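Local atomic coordinates of 3-hydroxyisobutyrate dehydrogenase (Thermus thermophilus, PDB entry 2CVZ), a protein that catalyses the NADP-dependent oxidation of 3-hydroxyisobutyrate, a step of valine catabolism, and holds an NADPH molecule in its Rossmann-type domain. Residues I7-M12 / F33-R38; M12-A17 / Q40-S45; T61-P64 / E68-E71; G83-D88 / V139-P144. One frame throughout, in Å; residues are numbered along the deposited sequence.

Contact 1: I7-M12 / F33-R38; sequences IGLGAM and FEKALR. With NDP (NADPH dihydro-nicotinamide-adenine-dinucleotide phosphate), chain G.
Leu9 and Lys35 meet through the aliphatic part of the lysine, which bends past the leucine backbone. Lys35 CG lies 3.4 Å from Leu9 O and 3.7 Å from Leu9 CB. With CG anti to the backbone N (chi1 -170°) and the chain then bent at chi2 and chi3, the lysine curls round Leu9 O, and its amine reaches that oxygen through a water: Lys35 NZ donates to the water over 3.0 Å, and the water donates on to Leu9 O. Beyond CB, Leu9 CD1 lies against the helix backbone, 3.6 Å from Ala36 CA, and touches Ala36 CB. Cutting Lys35 back to an alanine is likely to leave Leu9 O without its water-bridged partner and Leu9 CB less covered. Leu9 itself centres an inverse gamma turn, after which the backbone amides face the dinucleotide: Ala11 N gives NDP O1A a nearly straight bond of 2.8 Å (174°), and Met12 N, on a selenomethionine, binds NDP O2N at 2.9 Å. At Gly10 a side chain would run into NDP O5B. A turn after strand 4-7 that presents amides to a pyrophosphate, with Gly8, Gly10 and Gly13 spaced as GxGxxG, is consistent with the dinucleotide-binding loop of a Rossmann fold.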
# COMPACT_ATOMS: atom_id res chain seq x y z
N ILE C 7 17.67 -34.21 10.76
CA ILE C 7 18.03 -33.25 11.79
C ILE C 7 16.93 -32.21 11.92
O ILE C 7 16.55 -31.58 10.93
CB ILE C 7 19.35 -32.53 11.45
CG1 ILE C 7 20.50 -33.53 11.42
CG2 ILE C 7 19.60 -31.42 12.46
CD1 ILE C 7 21.81 -32.95 10.92
N GLY C 8 16.42 -32.02 13.13
CA GLY C 8 15.37 -31.04 13.35
C GLY C 8 13.99 -31.67 13.34
O GLY C 8 13.28 -31.63 12.33
N LEU C 9 13.60 -32.24 14.47
CA LEU C 9 12.29 -32.89 14.59
C LEU C 9 11.23 -31.92 15.10
O LEU C 9 10.68 -32.10 16.19
CB LEU C 9 12.40 -34.10 15.53
CG LEU C 9 13.52 -35.08 15.17
CD1 LEU C 9 13.59 -36.19 16.21
CD2 LEU C 9 13.28 -35.66 13.78
N GLY C 10 10.93 -30.90 14.30
CA GLY C 10 9.94 -29.92 14.69
C GLY C 10 8.55 -30.24 14.19
O GLY C 10 8.24 -31.40 13.91
N ALA C 11 7.70 -29.22 14.08
CA ALA C 11 6.33 -29.40 13.61
C ALA C 11 6.35 -30.17 12.29
O ALA C 11 5.52 -31.05 12.07
CB ALA C 11 5.67 -28.05 13.42
N MSE C 12 7.29 -29.81 11.43
CA MSE C 12 7.43 -30.46 10.13
C MSE C 12 8.37 -31.65 10.16
O MSE C 12 8.04 -32.72 9.66
CB MSE C 12 7.93 -29.45 9.10
CG MSE C 12 6.98 -28.32 8.81
SE MSE C 12 5.29 -28.92 8.08
CE MSE C 12 5.93 -29.51 6.36
N PHE C 33 16.79 -33.35 22.74
CA PHE C 33 16.85 -34.79 22.53
C PHE C 33 15.64 -35.64 22.93
O PHE C 33 15.40 -36.67 22.32
CB PHE C 33 18.11 -35.37 23.18
CG PHE C 33 18.61 -36.61 22.51
CD1 PHE C 33 18.66 -37.82 23.19
CD2 PHE C 33 19.05 -36.56 21.19
CE1 PHE C 33 19.12 -38.97 22.56
CE2 PHE C 33 19.51 -37.71 20.55
CZ PHE C 33 19.55 -38.91 21.24
N GLU C 34 14.89 -35.22 23.94
CA GLU C 34 13.72 -35.99 24.35
C GLU C 34 12.84 -36.25 23.13
O GLU C 34 12.18 -37.28 23.03
CB GLU C 34 12.92 -35.23 25.42
CG GLU C 34 13.64 -35.07 26.75
CD GLU C 34 14.94 -34.30 26.63
OE1 GLU C 34 14.92 -33.16 26.12
OE2 GLU C 34 15.99 -34.84 27.05
N LYS C 35 12.85 -35.29 22.20
CA LYS C 35 12.06 -35.38 20.98
C LYS C 35 12.58 -36.51 20.09
O LYS C 35 11.80 -37.21 19.43
CB LYS C 35 12.15 -34.05 20.22
CG LYS C 35 11.19 -33.92 19.05
CD LYS C 35 9.85 -33.35 19.49
CE LYS C 35 10.00 -31.92 19.98
NZ LYS C 35 8.69 -31.27 20.25
N ALA C 36 13.90 -36.69 20.07
CA ALA C 36 14.51 -37.75 19.28
C ALA C 36 14.15 -39.10 19.88
O ALA C 36 13.79 -40.03 19.16
CB ALA C 36 16.02 -37.57 19.25
N LEU C 37 14.24 -39.21 21.20
CA LEU C 37 13.91 -40.45 21.89
C LEU C 37 12.46 -40.85 21.62
O LEU C 37 12.17 -42.02 21.36
CB LEU C 37 14.12 -40.31 23.40
CG LEU C 37 15.56 -40.15 23.90
CD1 LEU C 37 15.55 -40.04 25.42
CD2 LEU C 37 16.41 -41.33 23.45
N ARG C 38 11.56 -39.88 21.70
CA ARG C 38 10.15 -40.14 21.47
C ARG C 38 9.91 -40.61 20.03
O ARG C 38 9.09 -41.47 19.76
CB ARG C 38 9.38 -38.84 21.72
CG ARG C 38 7.91 -38.93 21.30
CD ARG C 38 7.06 -37.82 21.92
NE ARG C 38 6.06 -37.34 20.96
CZ ARG C 38 6.15 -36.06 20.56
NH1 ARG C 38 7.11 -35.28 21.03
NH2 ARG C 38 5.26 -35.58 19.69
PA NDP G . 9.53 -25.73 14.54
O1A NDP G . 8.43 -26.59 14.90
O2A NDP G . 9.77 -24.39 15.18
O5B NDP G . 10.87 -26.65 14.68
C5B NDP G . 12.16 -26.08 14.43
C4B NDP G . 13.12 -27.24 14.65
O4B NDP G . 14.45 -26.69 14.46
C3B NDP G . 13.09 -27.90 15.99
O3B NDP G . 13.34 -29.32 15.82
C2B NDP G . 14.20 -27.28 16.75
O2B NDP G . 14.73 -27.98 17.88
C1B NDP G . 15.17 -27.01 15.64
N9A NDP G . 16.13 -25.92 15.97
C8A NDP G . 15.85 -24.55 16.23
N7A NDP G . 16.96 -23.89 16.49
C5A NDP G . 17.98 -24.79 16.41
C6A NDP G . 19.38 -24.72 16.57
N6A NDP G . 19.96 -23.56 16.88
N1A NDP G . 20.13 -25.84 16.42
C2A NDP G . 19.54 -27.02 16.12
N3A NDP G . 18.23 -27.19 15.94
C4A NDP G . 17.49 -26.03 16.10
O3 NDP G . 9.54 -25.49 12.98
PN NDP G . 8.68 -25.95 11.72
O1N NDP G . 7.32 -25.45 11.94
O2N NDP G . 8.95 -27.42 11.63
O5D NDP G . 9.48 -25.23 10.54
C5D NDP G . 10.85 -25.62 10.18
C4D NDP G . 11.09 -25.10 8.73
O4D NDP G . 10.03 -25.59 7.91
C3D NDP G . 11.00 -23.57 8.64
O3D NDP G . 12.00 -23.10 7.73
C2D NDP G . 9.59 -23.31 8.19
O2D NDP G . 9.50 -22.01 7.63
C1D NDP G . 9.45 -24.52 7.17
N1N NDP G . 8.05 -24.91 6.84
C2N NDP G . 7.10 -24.95 7.90
C3N NDP G . 5.75 -25.35 7.54
C7N NDP G . 4.70 -25.43 8.56
O7N NDP G . 3.48 -25.45 8.30
N7N NDP G . 5.04 -25.50 9.87
C4N NDP G . 5.47 -25.67 6.20
C5N NDP G . 6.41 -25.62 5.21
C6N NDP G . 7.69 -25.24 5.52
P2B NDP G . 14.06 -27.99 19.28
O1X NDP G . 15.20 -28.24 20.18
O2X NDP G . 13.03 -29.06 19.31
O3X NDP G . 13.43 -26.63 19.56
O HOH W 1 7.71 -31.37 17.38

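Contact 2: M12-A17 / Q40-S45; sequences MGYPMA and QEEFGS. With NDP (NADPH dihydro-nicotinamide-adenine-dinucleotide phosphate), chain G.
Tyr14, on the first helix of the Rossmann-type domain, meets Glu42 and Phe43 at the end of helix 34-43. The closer-packed part is aromatic. Phe43 turns its edge toward the face of Tyr14 in an offset edge-to-face pair, centroids 5.7 Å apart and planes at 66°, and the nearest atoms are Phe43 CE1 and Tyr14 CE2 at 3.6 Å. CG of Tyr14 lies anti to the backbone N (chi1 -165°), a torsion that carries the phenol across toward helix 34-43 although its CB does not point there. Phe43 also packs on Ala21 and Arg22 of helix 13-23, and His39 meets both rings.

The solvent side is held by one polar bond, donated by Tyr14 OH to Glu42 OE1 over 2.7 Å. Glu42 is exposed, and its chain, extended beyond CG, runs roughly perpendicular to the phenol. A phenylalanine in place of Tyr14 would probably keep much of the ring contact but leave the Glu42 carboxylate without this donor. Arg38 makes a cation-pi contact with Tyr14. The hydroxyl does not approach Glu42 OE1 within the carboxylate plane: Tyr14 OH meets it from above, 47° out of that plane.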
# COMPACT_ATOMS: atom_id res chain seq x y z
N MSE C 12 7.29 -29.81 11.43
CA MSE C 12 7.43 -30.46 10.13
C MSE C 12 8.37 -31.65 10.16
O MSE C 12 8.04 -32.72 9.66
CB MSE C 12 7.93 -29.45 9.10
CG MSE C 12 6.98 -28.32 8.81
SE MSE C 12 5.29 -28.92 8.08
CE MSE C 12 5.93 -29.51 6.36
N GLY C 13 9.55 -31.45 10.74
CA GLY C 13 10.55 -32.51 10.80
C GLY C 13 10.14 -33.81 11.47
O GLY C 13 10.47 -34.89 10.99
N TYR C 14 9.43 -33.71 12.58
CA TYR C 14 9.01 -34.91 13.31
C TYR C 14 8.23 -35.87 12.39
O TYR C 14 8.65 -37.00 12.18
CB TYR C 14 8.16 -34.51 14.53
CG TYR C 14 7.97 -35.63 15.53
CD1 TYR C 14 8.95 -35.92 16.48
CD2 TYR C 14 6.81 -36.39 15.52
CE1 TYR C 14 8.77 -36.96 17.41
CE2 TYR C 14 6.62 -37.43 16.44
CZ TYR C 14 7.60 -37.70 17.37
OH TYR C 14 7.40 -38.73 18.26
N PRO C 15 7.08 -35.43 11.84
CA PRO C 15 6.34 -36.34 10.96
C PRO C 15 7.10 -36.72 9.69
O PRO C 15 7.03 -37.86 9.23
CB PRO C 15 5.05 -35.58 10.68
CG PRO C 15 5.46 -34.14 10.79
CD PRO C 15 6.36 -34.15 12.00
N MSE C 16 7.85 -35.77 9.13
CA MSE C 16 8.62 -36.04 7.92
C MSE C 16 9.60 -37.17 8.15
O MSE C 16 9.70 -38.10 7.33
CB MSE C 16 9.37 -34.78 7.49
CG MSE C 16 8.49 -33.72 6.88
SE MSE C 16 9.46 -32.08 6.57
CE MSE C 16 10.54 -32.64 5.08
N ALA C 17 10.34 -37.10 9.25
CA ALA C 17 11.32 -38.12 9.58
C ALA C 17 10.60 -39.43 9.88
O ALA C 17 11.18 -40.51 9.77
CB ALA C 17 12.15 -37.69 10.78
N GLN C 40 12.00 -42.23 18.12
CA GLN C 40 12.48 -43.60 18.00
C GLN C 40 11.40 -44.56 18.47
O GLN C 40 11.15 -45.58 17.84
CB GLN C 40 13.75 -43.80 18.84
CG GLN C 40 14.22 -45.24 18.89
CD GLN C 40 15.51 -45.41 19.66
OE1 GLN C 40 16.48 -44.67 19.45
NE2 GLN C 40 15.54 -46.39 20.56
N GLU C 41 10.76 -44.22 19.58
CA GLU C 41 9.69 -45.05 20.14
C GLU C 41 8.45 -45.06 19.26
O GLU C 41 7.74 -46.07 19.17
CB GLU C 41 9.31 -44.55 21.53
CG GLU C 41 10.41 -44.66 22.57
CD GLU C 41 10.82 -46.10 22.83
OE1 GLU C 41 9.93 -46.94 23.08
OE2 GLU C 41 12.03 -46.38 22.79
N GLU C 42 8.19 -43.95 18.59
CA GLU C 42 7.01 -43.84 17.75
C GLU C 42 7.14 -44.36 16.32
O GLU C 42 6.17 -44.87 15.77
CB GLU C 42 6.53 -42.38 17.71
CG GLU C 42 5.13 -42.22 17.13
CD GLU C 42 4.65 -40.78 17.13
OE1 GLU C 42 5.07 -40.00 18.01
OE2 GLU C 42 3.82 -40.43 16.26
N PHE C 43 8.33 -44.24 15.73
CA PHE C 43 8.52 -44.66 14.34
C PHE C 43 9.57 -45.72 14.03
O PHE C 43 9.63 -46.20 12.90
CB PHE C 43 8.82 -43.44 13.48
CG PHE C 43 7.75 -42.39 13.51
CD1 PHE C 43 7.93 -41.23 14.26
CD2 PHE C 43 6.58 -42.55 12.78
CE1 PHE C 43 6.95 -40.24 14.27
CE2 PHE C 43 5.59 -41.56 12.79
CZ PHE C 43 5.78 -40.40 13.53
N GLY C 44 10.41 -46.07 15.00
CA GLY C 44 11.42 -47.07 14.72
C GLY C 44 12.72 -46.48 14.21
O GLY C 44 13.57 -47.18 13.64
N SER C 45 12.88 -45.17 14.37
CA SER C 45 14.11 -44.50 13.95
C SER C 45 15.09 -44.74 15.09
O SER C 45 14.75 -45.39 16.08
CB SER C 45 13.86 -43.00 13.78
OG SER C 45 13.28 -42.45 14.95
PA NDP G . 9.53 -25.73 14.54
O1A NDP G . 8.43 -26.59 14.90
O2A NDP G . 9.77 -24.39 15.18
O5B NDP G . 10.87 -26.65 14.68
C5B NDP G . 12.16 -26.08 14.43
C4B NDP G . 13.12 -27.24 14.65
O4B NDP G . 14.45 -26.69 14.46
C3B NDP G . 13.09 -27.90 15.99
O3B NDP G . 13.34 -29.32 15.82
C2B NDP G . 14.20 -27.28 16.75
O2B NDP G . 14.73 -27.98 17.88
C1B NDP G . 15.17 -27.01 15.64
N9A NDP G . 16.13 -25.92 15.97
C8A NDP G . 15.85 -24.55 16.23
N7A NDP G . 16.96 -23.89 16.49
C5A NDP G . 17.98 -24.79 16.41
C6A NDP G . 19.38 -24.72 16.57
N6A NDP G . 19.96 -23.56 16.88
N1A NDP G . 20.13 -25.84 16.42
C2A NDP G . 19.54 -27.02 16.12
N3A NDP G . 18.23 -27.19 15.94
C4A NDP G . 17.49 -26.03 16.10
O3 NDP G . 9.54 -25.49 12.98
PN NDP G . 8.68 -25.95 11.72
O1N NDP G . 7.32 -25.45 11.94
O2N NDP G . 8.95 -27.42 11.63
O5D NDP G . 9.48 -25.23 10.54
C5D NDP G . 10.85 -25.62 10.18
C4D NDP G . 11.09 -25.10 8.73
O4D NDP G . 10.03 -25.59 7.91
C3D NDP G . 11.00 -23.57 8.64
O3D NDP G . 12.00 -23.10 7.73
C2D NDP G . 9.59 -23.31 8.19
O2D NDP G . 9.50 -22.01 7.63
C1D NDP G . 9.45 -24.52 7.17
N1N NDP G . 8.05 -24.91 6.84
C2N NDP G . 7.10 -24.95 7.90
C3N NDP G . 5.75 -25.35 7.54
C7N NDP G . 4.70 -25.43 8.56
O7N NDP G . 3.48 -25.45 8.30
N7N NDP G . 5.04 -25.50 9.87
C4N NDP G . 5.47 -25.67 6.20
C5N NDP G . 6.41 -25.62 5.21
C6N NDP G . 7.69 -25.24 5.52
P2B NDP G . 14.06 -27.99 19.28
O1X NDP G . 15.20 -28.24 20.18
O2X NDP G . 13.03 -29.06 19.31
O3X NDP G . 13.43 -26.63 19.56

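Contact 3: T61-P64 / E68-E71; sequences TCLP and EVYE. With NDP (NADPH dihydro-nicotinamide-adenine-dinucleotide phosphate), chain G.
The backbone leaves strand 58-61 at Thr61, passes through an irregular 62-64 turn and enters helix 66-76, bringing the CA atoms of Leu63 and Glu68 to 6.3 Å with no hydrogen bond between the two segments. Leu63 carries the apolar part. Its CB faces Glu68 CB at 3.8 Å, while the CD1 branch lies over the helix backbone, 3.6 Å from Glu68 O, and continues to Val69 CG2. The other branch serves the cofactor: Leu63 CD2 comes within 3.6 Å of NDP N3A, so one side chain joins the helix to the adenosine.

Glu68 is folded back. CG sits anti to the carbonyl carbon (chi1 -69°) and the chain bends at chi2, placing OE1 3.4 Å from Pro64 CB; the same oxygen, OE1, is hydrogen-bonded to Thr65 OG1. Pro64 in turn packs on the adenosine, its CG 3.5 Å from NDP C8A. Farther along the helix, Glu71 OE2 accepts a hydrogen bond from the adenine amine, NDP N6A, at 3.0 Å and 152°. The carbonyls Leu63 O and Pro64 O both lie within hydrogen-bonding range of the ribose hydroxyl NDP O3D.

In the fold, this is a strand-to-helix connection at the C-terminal ends of the parallel strands: Thr61 pairs its backbone with strand 85-88 and the residue after it, Cys62 bonds to Ile7 at the end of strand 4-7, and Val69 and Tyr70 pack against helix 94-105.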
# COMPACT_ATOMS: atom_id res chain seq x y z
N THR C 61 17.51 -31.99 6.69
CA THR C 61 17.40 -30.96 7.72
C THR C 61 16.13 -30.16 7.50
O THR C 61 15.72 -29.92 6.36
CB THR C 61 18.60 -29.98 7.70
OG1 THR C 61 18.83 -29.51 6.37
CG2 THR C 61 19.85 -30.64 8.24
N CYS C 62 15.47 -29.80 8.59
CA CYS C 62 14.28 -28.98 8.51
C CYS C 62 14.33 -28.11 9.75
O CYS C 62 13.70 -28.40 10.77
CB CYS C 62 13.00 -29.82 8.51
SG CYS C 62 11.56 -28.81 8.11
N LEU C 63 15.12 -27.04 9.64
CA LEU C 63 15.34 -26.11 10.73
C LEU C 63 14.66 -24.77 10.45
O LEU C 63 14.14 -24.55 9.36
CB LEU C 63 16.86 -25.92 10.91
CG LEU C 63 17.59 -27.26 11.13
CD1 LEU C 63 19.10 -27.08 10.97
CD2 LEU C 63 17.24 -27.80 12.51
N PRO C 64 14.65 -23.86 11.44
CA PRO C 64 14.02 -22.55 11.26
C PRO C 64 14.54 -21.76 10.06
O PRO C 64 13.76 -21.39 9.17
CB PRO C 64 14.30 -21.84 12.58
CG PRO C 64 14.33 -22.97 13.56
CD PRO C 64 15.14 -24.00 12.82
N GLU C 68 20.54 -21.79 11.20
CA GLU C 68 20.66 -23.03 11.96
C GLU C 68 21.24 -24.14 11.10
O GLU C 68 21.94 -25.02 11.60
CB GLU C 68 19.29 -23.45 12.51
CG GLU C 68 18.75 -22.53 13.60
CD GLU C 68 18.40 -21.16 13.08
OE1 GLU C 68 17.56 -21.07 12.16
OE2 GLU C 68 18.96 -20.16 13.59
N VAL C 69 20.94 -24.12 9.81
CA VAL C 69 21.46 -25.13 8.90
C VAL C 69 22.97 -24.97 8.86
O VAL C 69 23.72 -25.95 8.81
CB VAL C 69 20.90 -24.95 7.47
CG1 VAL C 69 21.50 -26.00 6.54
CG2 VAL C 69 19.38 -25.06 7.48
N TYR C 70 23.42 -23.72 8.88
CA TYR C 70 24.84 -23.40 8.85
C TYR C 70 25.59 -23.93 10.07
O TYR C 70 26.62 -24.58 9.93
CB TYR C 70 25.03 -21.88 8.77
CG TYR C 70 25.40 -21.38 7.40
CD1 TYR C 70 26.71 -21.49 6.93
CD2 TYR C 70 24.44 -20.80 6.57
CE1 TYR C 70 27.06 -21.01 5.67
CE2 TYR C 70 24.78 -20.32 5.31
CZ TYR C 70 26.09 -20.42 4.86
OH TYR C 70 26.43 -19.94 3.62
N GLU C 71 25.07 -23.65 11.26
CA GLU C 71 25.75 -24.11 12.46
C GLU C 71 25.72 -25.62 12.62
O GLU C 71 26.63 -26.19 13.22
CB GLU C 71 25.16 -23.42 13.70
CG GLU C 71 23.72 -23.71 14.00
CD GLU C 71 23.20 -22.87 15.16
OE1 GLU C 71 23.12 -21.64 14.99
OE2 GLU C 71 22.90 -23.44 16.22
PA NDP G . 9.53 -25.73 14.54
O1A NDP G . 8.43 -26.59 14.90
O2A NDP G . 9.77 -24.39 15.18
O5B NDP G . 10.87 -26.65 14.68
C5B NDP G . 12.16 -26.08 14.43
C4B NDP G . 13.12 -27.24 14.65
O4B NDP G . 14.45 -26.69 14.46
C3B NDP G . 13.09 -27.90 15.99
O3B NDP G . 13.34 -29.32 15.82
C2B NDP G . 14.20 -27.28 16.75
O2B NDP G . 14.73 -27.98 17.88
C1B NDP G . 15.17 -27.01 15.64
N9A NDP G . 16.13 -25.92 15.97
C8A NDP G . 15.85 -24.55 16.23
N7A NDP G . 16.96 -23.89 16.49
C5A NDP G . 17.98 -24.79 16.41
C6A NDP G . 19.38 -24.72 16.57
N6A NDP G . 19.96 -23.56 16.88
N1A NDP G . 20.13 -25.84 16.42
C2A NDP G . 19.54 -27.02 16.12
N3A NDP G . 18.23 -27.19 15.94
C4A NDP G . 17.49 -26.03 16.10
O3 NDP G . 9.54 -25.49 12.98
PN NDP G . 8.68 -25.95 11.72
O1N NDP G . 7.32 -25.45 11.94
O2N NDP G . 8.95 -27.42 11.63
O5D NDP G . 9.48 -25.23 10.54
C5D NDP G . 10.85 -25.62 10.18
C4D NDP G . 11.09 -25.10 8.73
O4D NDP G . 10.03 -25.59 7.91
C3D NDP G . 11.00 -23.57 8.64
O3D NDP G . 12.00 -23.10 7.73
C2D NDP G . 9.59 -23.31 8.19
O2D NDP G . 9.50 -22.01 7.63
C1D NDP G . 9.45 -24.52 7.17
N1N NDP G . 8.05 -24.91 6.84
C2N NDP G . 7.10 -24.95 7.90
C3N NDP G . 5.75 -25.35 7.54
C7N NDP G . 4.70 -25.43 8.56
O7N NDP G . 3.48 -25.45 8.30
N7N NDP G . 5.04 -25.50 9.87
C4N NDP G . 5.47 -25.67 6.20
C5N NDP G . 6.41 -25.62 5.21
C6N NDP G . 7.69 -25.24 5.52
P2B NDP G . 14.06 -27.99 19.28
O1X NDP G . 15.20 -28.24 20.18
O2X NDP G . 13.03 -29.06 19.31
O3X NDP G . 13.43 -26.63 19.56

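Contact 4: G83-D88 / V139-P144; sequences GTYWVD and VERVRP
Tyr85 lays its ring beside the aliphatic stem of Arg141, with CE2 3.6 Å from Arg141 CG and the phenol oxygen, Tyr85 OH, 3.7 Å from that same carbon. The ring and guanidinium planes stand 57° apart, which argues against a flat stack; it is the arginine methylenes that do the touching. CG of Arg141 is anti to the backbone N (chi1 -174°), which sends the stem toward the strand before the chain bends at chi2.

Next to the arginine, the contact is made by valines. Val142 CG1 serves two strand residues, lying 4.2 Å from Tyr85 CB and 4.1 Å from Val87 CG2, and the two valine side chains run antiparallel alongside each other. Tyr85 and Val87 alternate with Trp86, whose CB points away from the helix, as expected for a strand with one side turned to this helix. No hydrogen bond crosses between the segments, and the nearest CA atoms, Tyr85 and Val142, are 7.9 Å apart.

Helix 136-142 thus packs on one side of the sheet: Val142 also rests on Leu112 of strand 110-117, Val87 reaches Val58 and Phe60 of strand 58-61, and Trp86 turns to helix 66-76.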
# COMPACT_ATOMS: atom_id res chain seq x y z
N GLY C 83 30.54 -38.24 -1.13
CA GLY C 83 29.48 -39.01 -1.76
C GLY C 83 28.15 -38.90 -1.04
O GLY C 83 27.16 -39.51 -1.46
N THR C 84 28.11 -38.12 0.04
CA THR C 84 26.89 -37.93 0.80
C THR C 84 26.04 -36.80 0.21
O THR C 84 26.56 -35.90 -0.46
CB THR C 84 27.20 -37.59 2.28
OG1 THR C 84 27.91 -38.68 2.89
CG2 THR C 84 25.91 -37.33 3.06
N TYR C 85 24.74 -36.85 0.47
CA TYR C 85 23.83 -35.82 -0.02
C TYR C 85 23.17 -35.12 1.15
O TYR C 85 22.86 -35.74 2.17
CB TYR C 85 22.77 -36.46 -0.92
CG TYR C 85 23.33 -37.01 -2.20
CD1 TYR C 85 23.57 -36.18 -3.30
CD2 TYR C 85 23.63 -38.37 -2.32
CE1 TYR C 85 24.10 -36.69 -4.48
CE2 TYR C 85 24.17 -38.88 -3.50
CZ TYR C 85 24.40 -38.04 -4.57
OH TYR C 85 24.92 -38.54 -5.74
N TRP C 86 22.99 -33.81 1.00
CA TRP C 86 22.36 -33.01 2.04
C TRP C 86 21.08 -32.42 1.46
O TRP C 86 21.13 -31.53 0.61
CB TRP C 86 23.30 -31.88 2.49
CG TRP C 86 22.85 -31.18 3.75
CD1 TRP C 86 21.65 -30.57 3.97
CD2 TRP C 86 23.60 -31.04 4.96
NE1 TRP C 86 21.61 -30.06 5.24
CE2 TRP C 86 22.79 -30.33 5.87
CE3 TRP C 86 24.89 -31.44 5.36
CZ2 TRP C 86 23.22 -30.01 7.17
CZ3 TRP C 86 25.31 -31.12 6.65
CH2 TRP C 86 24.48 -30.41 7.54
N VAL C 87 19.94 -32.94 1.91
CA VAL C 87 18.64 -32.48 1.45
C VAL C 87 18.10 -31.52 2.50
O VAL C 87 17.70 -31.94 3.59
CB VAL C 87 17.67 -33.67 1.26
CG1 VAL C 87 16.30 -33.17 0.81
CG2 VAL C 87 18.24 -34.64 0.23
N ASP C 88 18.08 -30.24 2.17
CA ASP C 88 17.63 -29.22 3.10
C ASP C 88 16.18 -28.78 2.89
O ASP C 88 15.88 -28.05 1.94
CB ASP C 88 18.57 -28.01 3.01
CG ASP C 88 18.31 -26.98 4.07
OD1 ASP C 88 17.71 -27.33 5.11
OD2 ASP C 88 18.72 -25.81 3.88
N VAL C 139 19.49 -34.71 -8.05
CA VAL C 139 18.04 -34.77 -7.93
C VAL C 139 17.52 -36.18 -8.20
O VAL C 139 16.71 -36.71 -7.44
CB VAL C 139 17.36 -33.79 -8.91
CG1 VAL C 139 15.86 -34.02 -8.92
CG2 VAL C 139 17.66 -32.35 -8.50
N GLU C 140 17.99 -36.78 -9.28
CA GLU C 140 17.56 -38.13 -9.64
C GLU C 140 17.95 -39.14 -8.57
O GLU C 140 17.24 -40.11 -8.33
CB GLU C 140 18.18 -38.54 -10.98
CG GLU C 140 17.75 -39.91 -11.47
CD GLU C 140 18.37 -40.29 -12.80
OE1 GLU C 140 19.62 -40.42 -12.86
OE2 GLU C 140 17.63 -40.45 -13.79
N ARG C 141 19.08 -38.90 -7.91
CA ARG C 141 19.58 -39.79 -6.87
C ARG C 141 18.77 -39.69 -5.57
O ARG C 141 18.61 -40.68 -4.86
CB ARG C 141 21.05 -39.47 -6.58
CG ARG C 141 21.74 -40.42 -5.62
CD ARG C 141 22.15 -41.72 -6.31
NE ARG C 141 23.00 -42.54 -5.45
CZ ARG C 141 22.58 -43.15 -4.34
NH1 ARG C 141 21.31 -43.03 -3.95
NH2 ARG C 141 23.42 -43.87 -3.62
N VAL C 142 18.27 -38.50 -5.26
CA VAL C 142 17.51 -38.31 -4.03
C VAL C 142 16.01 -38.56 -4.13
O VAL C 142 15.37 -38.86 -3.12
CB VAL C 142 17.72 -36.89 -3.45
CG1 VAL C 142 19.19 -36.65 -3.17
CG2 VAL C 142 17.17 -35.85 -4.42
N ARG C 143 15.45 -38.46 -5.33
CA ARG C 143 14.02 -38.66 -5.53
C ARG C 143 13.42 -39.86 -4.78
O ARG C 143 12.42 -39.73 -4.08
CB ARG C 143 13.68 -38.79 -7.02
CG ARG C 143 13.50 -37.46 -7.74
CD ARG C 143 13.08 -37.68 -9.19
NE ARG C 143 12.95 -36.42 -9.92
CZ ARG C 143 11.94 -35.57 -9.78
NH1 ARG C 143 10.95 -35.83 -8.93
NH2 ARG C 143 11.92 -34.45 -10.49
N PRO C 144 14.04 -41.05 -4.92
CA PRO C 144 13.53 -42.25 -4.25
C PRO C 144 13.51 -42.22 -2.72
O PRO C 144 12.92 -43.10 -2.10
CB PRO C 144 14.42 -43.36 -4.80
CG PRO C 144 15.71 -42.65 -5.04
CD PRO C 144 15.26 -41.36 -5.68

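From the N terminus, strand 4-7 runs into the glycine-rich turn, and contact 1 closes a loop from there to the start of helix 34-43. Contact 2 opens at Met12, which it shares with contact 1, and closes farther along the same helix; the two loops cross, their segments alternating, and bind helix 34-43 to both the turn and helix 13-23. Contact 3 follows in series as a short local closure between strand 58-61 and helix 66-76. Contact 4 then spans fifty residues, from strand 85-88 to helix 136-142. Contacts 1, 2 and 3 all reach the NADPH, whereas contact 4 meets contact 3 through Thr61, which meets Asp88 and Trp86, and through Val69, which packs on Asp88.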